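Local coordinates for chlamydomonas reinhardtii THB1 (Chlamydomonas reinhardtii, PDB 6CII), which binds one heme, whose iron carries cyanide in this crystal, and probably binds oxygen as a group I truncated hemoglobin, at residues 74-77 with 78-81; 120-123 with 124-128. All blocks are in the same frame, centred on the assembly; numbering follows the deposited sequence.

Contact 1 (74-77 with 78-81); sequences ASHR and RLIR. With HEM (protoporphyrin IX containing Fe), chain B.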
ATOM      1  N   ALA A  74      -6.782  13.280  -2.068  1.00 17.58           N
ATOM      2  CA  ALA A  74      -6.135  14.393  -2.739  1.00 15.77           C
ATOM      3  C   ALA A  74      -4.935  13.911  -3.540  1.00 14.57           C
ATOM      4  O   ALA A  74      -4.694  14.378  -4.662  1.00 19.36           O
ATOM      5  CB  ALA A  74      -5.705  15.442  -1.712  1.00 17.20           C
ATOM      6  N   SER A  75      -4.191  12.947  -2.979  1.00 13.67           N
ATOM      7  CA  SER A  75      -2.979  12.459  -3.622  1.00 11.67           C
ATOM      8  C   SER A  75      -3.261  11.735  -4.930  1.00 11.97           C
ATOM      9  O   SER A  75      -2.373  11.669  -5.788  1.00 15.78           O
ATOM     10  CB  SER A  75      -2.236  11.517  -2.674  1.00 16.07           C
ATOM     11  OG  SER A  75      -1.869  12.180  -1.474  1.00 28.52           O
ATOM     12  N   HIS A  76      -4.435  11.124  -5.083  1.00 11.05           N
ATOM     13  CA  HIS A  76      -4.736  10.377  -6.306  1.00 10.79           C
ATOM     14  C   HIS A  76      -5.757  11.073  -7.203  1.00 11.57           C
ATOM     15  O   HIS A  76      -6.043  10.573  -8.295  1.00 13.28           O
ATOM     16  CB  HIS A  76      -5.245   8.961  -5.972  1.00 13.83           C
ATOM     17  CG  HIS A  76      -4.245   8.105  -5.249  1.00 11.89           C
ATOM     18  ND1 HIS A  76      -4.056   8.167  -3.882  1.00 11.77           N
ATOM     19  CD2 HIS A  76      -3.379   7.171  -5.708  1.00 12.11           C
ATOM     20  CE1 HIS A  76      -3.112   7.305  -3.533  1.00 10.46           C
ATOM     21  NE2 HIS A  76      -2.686   6.691  -4.622  1.00 10.09           N
ATOM     22  N   ARG A  77      -6.330  12.196  -6.761  1.00 13.94           N
ATOM     23  CA  ARG A  77      -7.371  12.849  -7.556  1.00 15.46           C
ATOM     24  C   ARG A  77      -6.883  13.169  -8.963  1.00 13.57           C
ATOM     25  O   ARG A  77      -7.592  12.919  -9.943  1.00 15.30           O
ATOM     26  CB  ARG A  77      -7.859  14.113  -6.847  1.00 17.04           C
ATOM     27  CG  ARG A  77      -9.087  14.756  -7.558  1.00 18.41           C
ATOM     28  CD  ARG A  77      -9.679  15.920  -6.756  1.00 32.07           C
ATOM     29  NE  ARG A  77      -8.669  16.940  -6.492  1.00 40.95           N
ATOM     30  CZ  ARG A  77      -8.236  17.283  -5.280  1.00 42.21           C
ATOM     31  NH1 ARG A  77      -8.747  16.709  -4.192  1.00 43.54           N
ATOM     32  NH2 ARG A  77      -7.291  18.210  -5.161  1.00 36.58           N
ATOM     33  N   ARG A  78      -5.664  13.698  -9.098  1.00 13.54           N
ATOM     34  CA  ARG A  78      -5.200  14.043 -10.437  0.65 14.29           C
ATOM     35  C   ARG A  78      -5.022  12.797 -11.287  1.00 12.14           C
ATOM     36  O   ARG A  78      -5.218  12.845 -12.506  1.00 14.85           O
ATOM     37  CB  ARG A  78      -3.897  14.836 -10.360  0.65 18.34           C
ATOM     38  CG  ARG A  78      -2.796  14.158  -9.562  0.65 14.11           C
ATOM     39  CD  ARG A  78      -1.727  15.162  -9.194  0.65 20.46           C
ATOM     40  NE  ARG A  78      -0.520  14.491  -8.735  0.65 23.31           N
ATOM     41  CZ  ARG A  78      -0.279  14.157  -7.474  0.65 31.67           C
ATOM     42  NH1 ARG A  78      -1.164  14.436  -6.533  0.65 27.65           N
ATOM     43  NH2 ARG A  78       0.854  13.549  -7.153  0.65 38.07           N
ATOM     44  N   LEU A  79      -4.657  11.681 -10.665  1.00 12.34           N
ATOM     45  CA  LEU A  79      -4.448  10.458 -11.422  1.00 11.36           C
ATOM     46  C   LEU A  79      -5.760   9.941 -11.978  1.00 11.41           C
ATOM     47  O   LEU A  79      -5.815   9.440 -13.111  1.00 11.94           O
ATOM     48  CB  LEU A  79      -3.831   9.404 -10.509  1.00 11.34           C
ATOM     49  CG  LEU A  79      -2.414   9.688 -10.032  1.00 18.20           C
ATOM     50  CD1 LEU A  79      -2.080   8.807  -8.812  1.00 13.97           C
ATOM     51  CD2 LEU A  79      -1.487   9.361 -11.166  1.00 27.81           C
ATOM     52  N   ILE A  80      -6.819  10.038 -11.176  1.00  9.91           N
ATOM     53  CA  ILE A  80      -8.140   9.568 -11.586  1.00 10.07           C
ATOM     54  C   ILE A  80      -8.739  10.511 -12.624  1.00 13.41           C
ATOM     55  O   ILE A  80      -9.319  10.065 -13.620  1.00 15.33           O
ATOM     56  CB  ILE A  80      -9.034   9.445 -10.342  1.00 12.26           C
ATOM     57  CG1 ILE A  80      -8.486   8.382  -9.394  1.00 15.34           C
ATOM     58  CG2 ILE A  80     -10.442   9.074 -10.726  1.00 17.13           C
ATOM     59  CD1 ILE A  80      -8.924   8.589  -7.978  1.00 21.59           C
ATOM     60  N   ARG A  81      -8.588  11.826 -12.419  1.00 14.02           N
ATOM     61  CA  ARG A  81      -9.242  12.788 -13.302  0.50 17.04           C
ATOM     62  C   ARG A  81      -8.534  12.932 -14.643  1.00 17.63           C
ATOM     63  O   ARG A  81      -9.198  13.149 -15.674  1.00 14.21           O
ATOM     64  CB  ARG A  81      -9.339  14.149 -12.609  0.50 18.25           C
ATOM     65  CG  ARG A  81     -10.303  14.150 -11.425  0.50 21.98           C
ATOM     66  CD  ARG A  81     -10.695  15.564 -11.041  0.50 25.96           C
ATOM     67  NE  ARG A  81     -11.730  15.623 -10.012  0.50 27.81           N
ATOM     68  CZ  ARG A  81     -11.984  16.708  -9.285  0.50 37.22           C
ATOM     69  NH1 ARG A  81     -11.265  17.808  -9.467  0.50 32.27           N
ATOM     70  NH2 ARG A  81     -12.945  16.696  -8.370  0.50 28.32           N
TER
HETATM   71  CHA HEM B 201       0.859   8.089  -4.364  1.00 10.16           C
HETATM   72  CHB HEM B 201      -1.202   4.877  -1.302  1.00 10.21           C
HETATM   73  CHC HEM B 201      -3.517   2.799  -5.130  1.00  9.43           C
HETATM   74  CHD HEM B 201      -0.648   5.422  -8.187  1.00 12.52           C
HETATM   75  C1A HEM B 201       0.458   7.401  -3.242  1.00 11.67           C
HETATM   76  C2A HEM B 201       0.886   7.717  -1.901  1.00 11.09           C
HETATM   77  C3A HEM B 201       0.332   6.834  -1.073  1.00 10.73           C
HETATM   78  C4A HEM B 201      -0.461   5.909  -1.827  1.00 11.00           C
HETATM   79  CMA HEM B 201       0.471   6.730   0.462  1.00 13.11           C
HETATM   80  CAA HEM B 201       1.815   8.908  -1.569  1.00 14.43           C
HETATM   81  CBA HEM B 201       0.926  10.151  -1.418  1.00 18.94           C
HETATM   82  CGA HEM B 201       1.738  11.299  -0.892  1.00 19.92           C
HETATM   83  O1A HEM B 201       1.830  11.421   0.353  1.00 22.88           O
HETATM   84  O2A HEM B 201       2.303  12.064  -1.714  1.00 27.28           O
HETATM   85  C1B HEM B 201      -1.971   4.047  -2.102  1.00  9.90           C
HETATM   86  C2B HEM B 201      -2.702   2.915  -1.610  1.00 15.01           C
HETATM   87  C3B HEM B 201      -3.335   2.329  -2.627  1.00 12.14           C
HETATM   88  C4B HEM B 201      -3.037   3.067  -3.845  1.00 10.16           C
HETATM   89  CMB HEM B 201      -2.733   2.484  -0.129  1.00 15.07           C
HETATM   90  CAB HEM B 201      -4.223   1.084  -2.451  1.00 15.53           C
HETATM   91  CBB HEM B 201      -4.453   0.224  -3.437  1.00 20.24           C
HETATM   92  C1C HEM B 201      -2.921   3.343  -6.256  1.00 10.84           C
HETATM   93  C2C HEM B 201      -3.247   3.015  -7.632  1.00 11.55           C
HETATM   94  C3C HEM B 201      -2.464   3.747  -8.449  1.00 11.88           C
HETATM   95  C4C HEM B 201      -1.578   4.550  -7.640  1.00  9.25           C
HETATM   96  CMC HEM B 201      -4.365   2.012  -8.006  1.00 12.57           C
HETATM   97  CAC HEM B 201      -2.394   3.772 -10.002  1.00 11.55           C
HETATM   98  CBC HEM B 201      -2.384   2.614 -10.643  1.00 19.33           C
HETATM   99  C1D HEM B 201       0.018   6.318  -7.358  1.00  8.92           C
HETATM  100  C2D HEM B 201       0.988   7.249  -7.853  1.00 11.08           C
HETATM  101  C3D HEM B 201       1.422   8.005  -6.820  1.00 10.88           C
HETATM  102  C4D HEM B 201       0.726   7.580  -5.636  1.00  9.01           C
HETATM  103  CMD HEM B 201       1.446   7.324  -9.328  1.00 14.78           C
HETATM  104  CAD HEM B 201       2.475   9.125  -6.905  1.00 12.14           C
HETATM  105  CBD HEM B 201       1.830  10.381  -7.493  1.00 18.74           C
HETATM  106  CGD HEM B 201       2.872  11.474  -7.607  1.00 27.45           C
HETATM  107  O1D HEM B 201       2.991  12.075  -8.704  1.00 33.45           O
HETATM  108  O2D HEM B 201       3.573  11.746  -6.598  1.00 24.25           O
HETATM  109  NA  HEM B 201      -0.370   6.295  -3.142  1.00  9.51           N
HETATM  110  NB  HEM B 201      -2.186   4.107  -3.486  1.00 13.54           N
HETATM  111  NC  HEM B 201      -1.914   4.319  -6.299  1.00  9.03           N
HETATM  112  ND  HEM B 201      -0.119   6.540  -5.986  1.00  8.71           N
HETATM  113 FE   HEM B 201      -1.131   5.341  -4.713  1.00 11.65          FE
HETATM  114  O   HOH W   1      -4.368  15.255  -7.001  1.00 21.48           O

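Contact 2 (120-123 with 124-128); sequences SARP and LIFGT. With HEM (protoporphyrin IX containing Fe), chain B.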
ATOM      1  N   SER A 120     -10.287  -0.937   2.735  1.00 13.73           N
ATOM      2  CA  SER A 120     -10.971   0.222   3.291  1.00 11.70           C
ATOM      3  C   SER A 120     -10.449   1.524   2.710  1.00 19.22           C
ATOM      4  O   SER A 120     -11.144   2.544   2.800  1.00 21.65           O
ATOM      5  CB  SER A 120     -10.845   0.229   4.813  1.00 16.13           C
ATOM      6  OG  SER A 120      -9.647   0.863   5.232  1.00 26.13           O
ATOM      7  N   ALA A 121      -9.255   1.517   2.101  1.00 11.99           N
ATOM      8  CA  ALA A 121      -8.714   2.709   1.451  1.00 15.25           C
ATOM      9  C   ALA A 121      -9.392   3.024   0.134  1.00 17.34           C
ATOM     10  O   ALA A 121      -9.208   4.132  -0.382  1.00 21.20           O
ATOM     11  CB  ALA A 121      -7.212   2.564   1.187  1.00 19.76           C
ATOM     12  N   ARG A 122     -10.161   2.098  -0.418  1.00 14.76           N
ATOM     13  CA  ARG A 122     -10.750   2.359  -1.728  1.00 13.29           C
ATOM     14  C   ARG A 122     -11.641   3.594  -1.731  1.00 20.37           C
ATOM     15  O   ARG A 122     -11.425   4.467  -2.588  1.00 18.14           O
ATOM     16  CB  ARG A 122     -11.488   1.116  -2.230  1.00 18.45           C
ATOM     17  CG  ARG A 122     -11.622   1.092  -3.730  1.00 20.28           C
ATOM     18  CD  ARG A 122     -12.246  -0.215  -4.216  1.00 20.85           C
ATOM     19  NE  ARG A 122     -13.690  -0.151  -4.093  1.00 31.60           N
ATOM     20  CZ  ARG A 122     -14.518  -1.052  -4.613  1.00 31.51           C
ATOM     21  NH1 ARG A 122     -14.027  -2.083  -5.291  1.00 36.44           N
ATOM     22  NH2 ARG A 122     -15.832  -0.924  -4.448  1.00 36.68           N
ATOM     23  N   PRO A 123     -12.632   3.750  -0.836  1.00 18.51           N
ATOM     24  CA  PRO A 123     -13.463   4.967  -0.901  1.00 16.55           C
ATOM     25  C   PRO A 123     -12.665   6.219  -0.654  1.00 20.65           C
ATOM     26  O   PRO A 123     -12.972   7.266  -1.236  1.00 26.76           O
ATOM     27  CB  PRO A 123     -14.506   4.763   0.210  1.00 20.32           C
ATOM     28  CG  PRO A 123     -14.378   3.363   0.644  1.00 26.35           C
ATOM     29  CD  PRO A 123     -13.057   2.849   0.251  1.00 17.48           C
ATOM     30  N   LEU A 124     -11.656   6.143   0.217  1.00 18.55           N
ATOM     31  CA  LEU A 124     -10.799   7.297   0.456  1.00 22.21           C
ATOM     32  C   LEU A 124     -10.091   7.699  -0.819  1.00 23.19           C
ATOM     33  O   LEU A 124     -10.059   8.880  -1.177  1.00 20.27           O
ATOM     34  CB  LEU A 124      -9.778   6.984   1.551  1.00 21.63           C
ATOM     35  CG  LEU A 124     -10.472   6.631   2.880  1.00 36.00           C
ATOM     36  CD1 LEU A 124      -9.472   6.393   4.003  1.00 36.76           C
ATOM     37  CD2 LEU A 124     -11.489   7.713   3.261  1.00 31.64           C
ATOM     38  N   ILE A 125      -9.527   6.721  -1.524  1.00 15.28           N
ATOM     39  CA  ILE A 125      -8.731   7.031  -2.711  1.00 21.35           C
ATOM     40  C   ILE A 125      -9.606   7.613  -3.817  1.00 22.45           C
ATOM     41  O   ILE A 125      -9.221   8.588  -4.475  1.00 30.66           O
ATOM     42  CB  ILE A 125      -7.974   5.778  -3.187  1.00 17.77           C
ATOM     43  CG1 ILE A 125      -6.729   5.527  -2.332  1.00 25.85           C
ATOM     44  CG2 ILE A 125      -7.597   5.914  -4.648  1.00 22.31           C
ATOM     45  CD1 ILE A 125      -6.236   4.118  -2.445  1.00 27.94           C
ATOM     46  N   PHE A 126     -10.791   7.041  -4.050  1.00 24.04           N
ATOM     47  CA  PHE A 126     -11.624   7.456  -5.176  1.00 21.78           C
ATOM     48  C   PHE A 126     -12.652   8.503  -4.793  1.00 36.84           C
ATOM     49  O   PHE A 126     -13.504   8.849  -5.621  1.00 35.30           O
ATOM     50  CB  PHE A 126     -12.327   6.243  -5.810  1.00 20.34           C
ATOM     51  CG  PHE A 126     -11.381   5.331  -6.550  1.00 14.84           C
ATOM     52  CD1 PHE A 126     -10.867   4.200  -5.939  1.00 18.33           C
ATOM     53  CD2 PHE A 126     -10.929   5.664  -7.820  1.00 12.55           C
ATOM     54  CE1 PHE A 126      -9.985   3.382  -6.605  1.00 16.88           C
ATOM     55  CE2 PHE A 126     -10.042   4.830  -8.501  1.00 14.52           C
ATOM     56  CZ  PHE A 126      -9.562   3.702  -7.884  1.00 16.36           C
ATOM     57  N   GLY A 127     -12.589   9.019  -3.568  1.00 38.41           N
ATOM     58  CA  GLY A 127     -13.538  10.036  -3.149  1.00 40.73           C
ATOM     59  C   GLY A 127     -14.976   9.594  -3.254  1.00 40.14           C
ATOM     60  O   GLY A 127     -15.856  10.416  -3.538  1.00 52.62           O
ATOM     61  N   THR A 128     -15.238   8.312  -3.039  1.00 38.67           N
ATOM     62  CA  THR A 128     -16.594   7.788  -3.090  1.00 48.13           C
ATOM     63  C   THR A 128     -17.353   8.088  -1.795  1.00 60.31           C
ATOM     64  O   THR A 128     -16.886   8.850  -0.947  1.00 47.14           O
ATOM     65  CB  THR A 128     -16.595   6.265  -3.349  1.00 47.30           C
ATOM     66  OG1 THR A 128     -15.984   5.994  -4.619  1.00 46.92           O
ATOM     67  CG2 THR A 128     -18.015   5.713  -3.342  1.00 47.61           C
TER
HETATM   68  CHA HEM B 201       0.859   8.089  -4.364  1.00 10.16           C
HETATM   69  CHB HEM B 201      -1.202   4.877  -1.302  1.00 10.21           C
HETATM   70  CHC HEM B 201      -3.517   2.799  -5.130  1.00  9.43           C
HETATM   71  CHD HEM B 201      -0.648   5.422  -8.187  1.00 12.52           C
HETATM   72  C1A HEM B 201       0.458   7.401  -3.242  1.00 11.67           C
HETATM   73  C2A HEM B 201       0.886   7.717  -1.901  1.00 11.09           C
HETATM   74  C3A HEM B 201       0.332   6.834  -1.073  1.00 10.73           C
HETATM   75  C4A HEM B 201      -0.461   5.909  -1.827  1.00 11.00           C
HETATM   76  CMA HEM B 201       0.471   6.730   0.462  1.00 13.11           C
HETATM   77  CAA HEM B 201       1.815   8.908  -1.569  1.00 14.43           C
HETATM   78  CBA HEM B 201       0.926  10.151  -1.418  1.00 18.94           C
HETATM   79  CGA HEM B 201       1.738  11.299  -0.892  1.00 19.92           C
HETATM   80  O1A HEM B 201       1.830  11.421   0.353  1.00 22.88           O
HETATM   81  O2A HEM B 201       2.303  12.064  -1.714  1.00 27.28           O
HETATM   82  C1B HEM B 201      -1.971   4.047  -2.102  1.00  9.90           C
HETATM   83  C2B HEM B 201      -2.702   2.915  -1.610  1.00 15.01           C
HETATM   84  C3B HEM B 201      -3.335   2.329  -2.627  1.00 12.14           C
HETATM   85  C4B HEM B 201      -3.037   3.067  -3.845  1.00 10.16           C
HETATM   86  CMB HEM B 201      -2.733   2.484  -0.129  1.00 15.07           C
HETATM   87  CAB HEM B 201      -4.223   1.084  -2.451  1.00 15.53           C
HETATM   88  CBB HEM B 201      -4.453   0.224  -3.437  1.00 20.24           C
HETATM   89  C1C HEM B 201      -2.921   3.343  -6.256  1.00 10.84           C
HETATM   90  C2C HEM B 201      -3.247   3.015  -7.632  1.00 11.55           C
HETATM   91  C3C HEM B 201      -2.464   3.747  -8.449  1.00 11.88           C
HETATM   92  C4C HEM B 201      -1.578   4.550  -7.640  1.00  9.25           C
HETATM   93  CMC HEM B 201      -4.365   2.012  -8.006  1.00 12.57           C
HETATM   94  CAC HEM B 201      -2.394   3.772 -10.002  1.00 11.55           C
HETATM   95  CBC HEM B 201      -2.384   2.614 -10.643  1.00 19.33           C
HETATM   96  C1D HEM B 201       0.018   6.318  -7.358  1.00  8.92           C
HETATM   97  C2D HEM B 201       0.988   7.249  -7.853  1.00 11.08           C
HETATM   98  C3D HEM B 201       1.422   8.005  -6.820  1.00 10.88           C
HETATM   99  C4D HEM B 201       0.726   7.580  -5.636  1.00  9.01           C
HETATM  100  CMD HEM B 201       1.446   7.324  -9.328  1.00 14.78           C
HETATM  101  CAD HEM B 201       2.475   9.125  -6.905  1.00 12.14           C
HETATM  102  CBD HEM B 201       1.830  10.381  -7.493  1.00 18.74           C
HETATM  103  CGD HEM B 201       2.872  11.474  -7.607  1.00 27.45           C
HETATM  104  O1D HEM B 201       2.991  12.075  -8.704  1.00 33.45           O
HETATM  105  O2D HEM B 201       3.573  11.746  -6.598  1.00 24.25           O
HETATM  106  NA  HEM B 201      -0.370   6.295  -3.142  1.00  9.51           N
HETATM  107  NB  HEM B 201      -2.186   4.107  -3.486  1.00 13.54           N
HETATM  108  NC  HEM B 201      -1.914   4.319  -6.299  1.00  9.03           N
HETATM  109  ND  HEM B 201      -0.119   6.540  -5.986  1.00  8.71           N
HETATM  110 FE   HEM B 201      -1.131   5.341  -4.713  1.00 11.65          FE
HETATM  111  O   HOH W   2     -15.149   2.902  -4.504  1.00 35.61           O

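Contact 1 (74-77 with 78-81)
A water is wedged into the helix between A74 and R78, donating to A74 O and accepting from R78 N, bridging a gap of 4.6 Å between A74 O and R78 N that a regular helical turn would close with a direct bond. H76 sits within this opened turn. Its CG lies anti to the carbonyl carbon (chi1 -63°), which sends the imidazole straight to the heme, where NE2 binds the iron at 2.1 Å; ND1 donates to L72 O, one turn back, and, with the iron bond, this restrains the ring's rotation. L79 leans in beside it: CD1 lies 3.7 Å from H76 CD2 and 3.6 Å from HEM C1D, filling the corner between imidazole and porphyrin. With an alanine at L79 this corner would probably open, leaving the flank of the H76 ring and pyrrole D without their methyl neighbour. Further along the helix, regular bonding resumes, I80 N to H76 O at 3.0 Å. On the outer face, R77 and R81 run side by side despite their like charge; in one of two R81 conformers, its guanidinium is covered by R77 CD, 3.5 Å from R81 CZ. This is the proximal heme site of a globin, a short helix presenting the axial histidine.

Contact 2 (120-123 with 124-128)
The backbone of A121 and R122 bonds forward in regular helical fashion, A121 O to I125 N at 2.8 Å and R122 O to F126 N at 3.0 Å, before G127 swings to positive phi (58°) and T128 N comes back to P123 O at 3.1 Å, a Schellman motif closing helix 108-126. That returning N-H lies in the carbonyl plane, on a lone pair of P123 O. One turn earlier the helix is kinked, for neither R122 N nor P123 N bonds to the preceding turn, and the proline has no N-H to offer. The side chains of this C-terminal end face the heme, the neighbouring helices or solvent. I125 is buried: its CG1 is anti to the carbonyl carbon (chi1 -79°), which carries CD1 past A121 CB to the porphyrin, 3.4 Å from HEM C3B. Its other branch, CG2, sits over one face of the F126 ring, offset toward the rim. F126 also stacks on H87 of helix 87-103, while its CD1 edge faces R122 O at 3.4 Å. R122 CG comes within 3.9 Å of F126 CD1, and the guanidinium plane stands almost perpendicular to the ring (85°). A water joins the two segments, 3.2 Å from T128 OG1 and accepting only a weak bond from R122 NE.

From the N terminus, contact 1 comes first, wholly within helix 72-82; the chain then passes through the loop holding M85 and through helix 87-103 before contact 2 forms near the end of helix 108-126. Each is a local contact within one helix and closes no long loop, so the two stand in series, neither nesting nor crossing. They nevertheless meet in space, their centres about 11 Å apart: I80 CD1 packs 3.6 Å from F126 CD2, and I125 CG2 lies 4.0 Å from H76 CG. M85 touches side chains of both. Together they tie helices 72-82 and 108-126 to each other and to the heme.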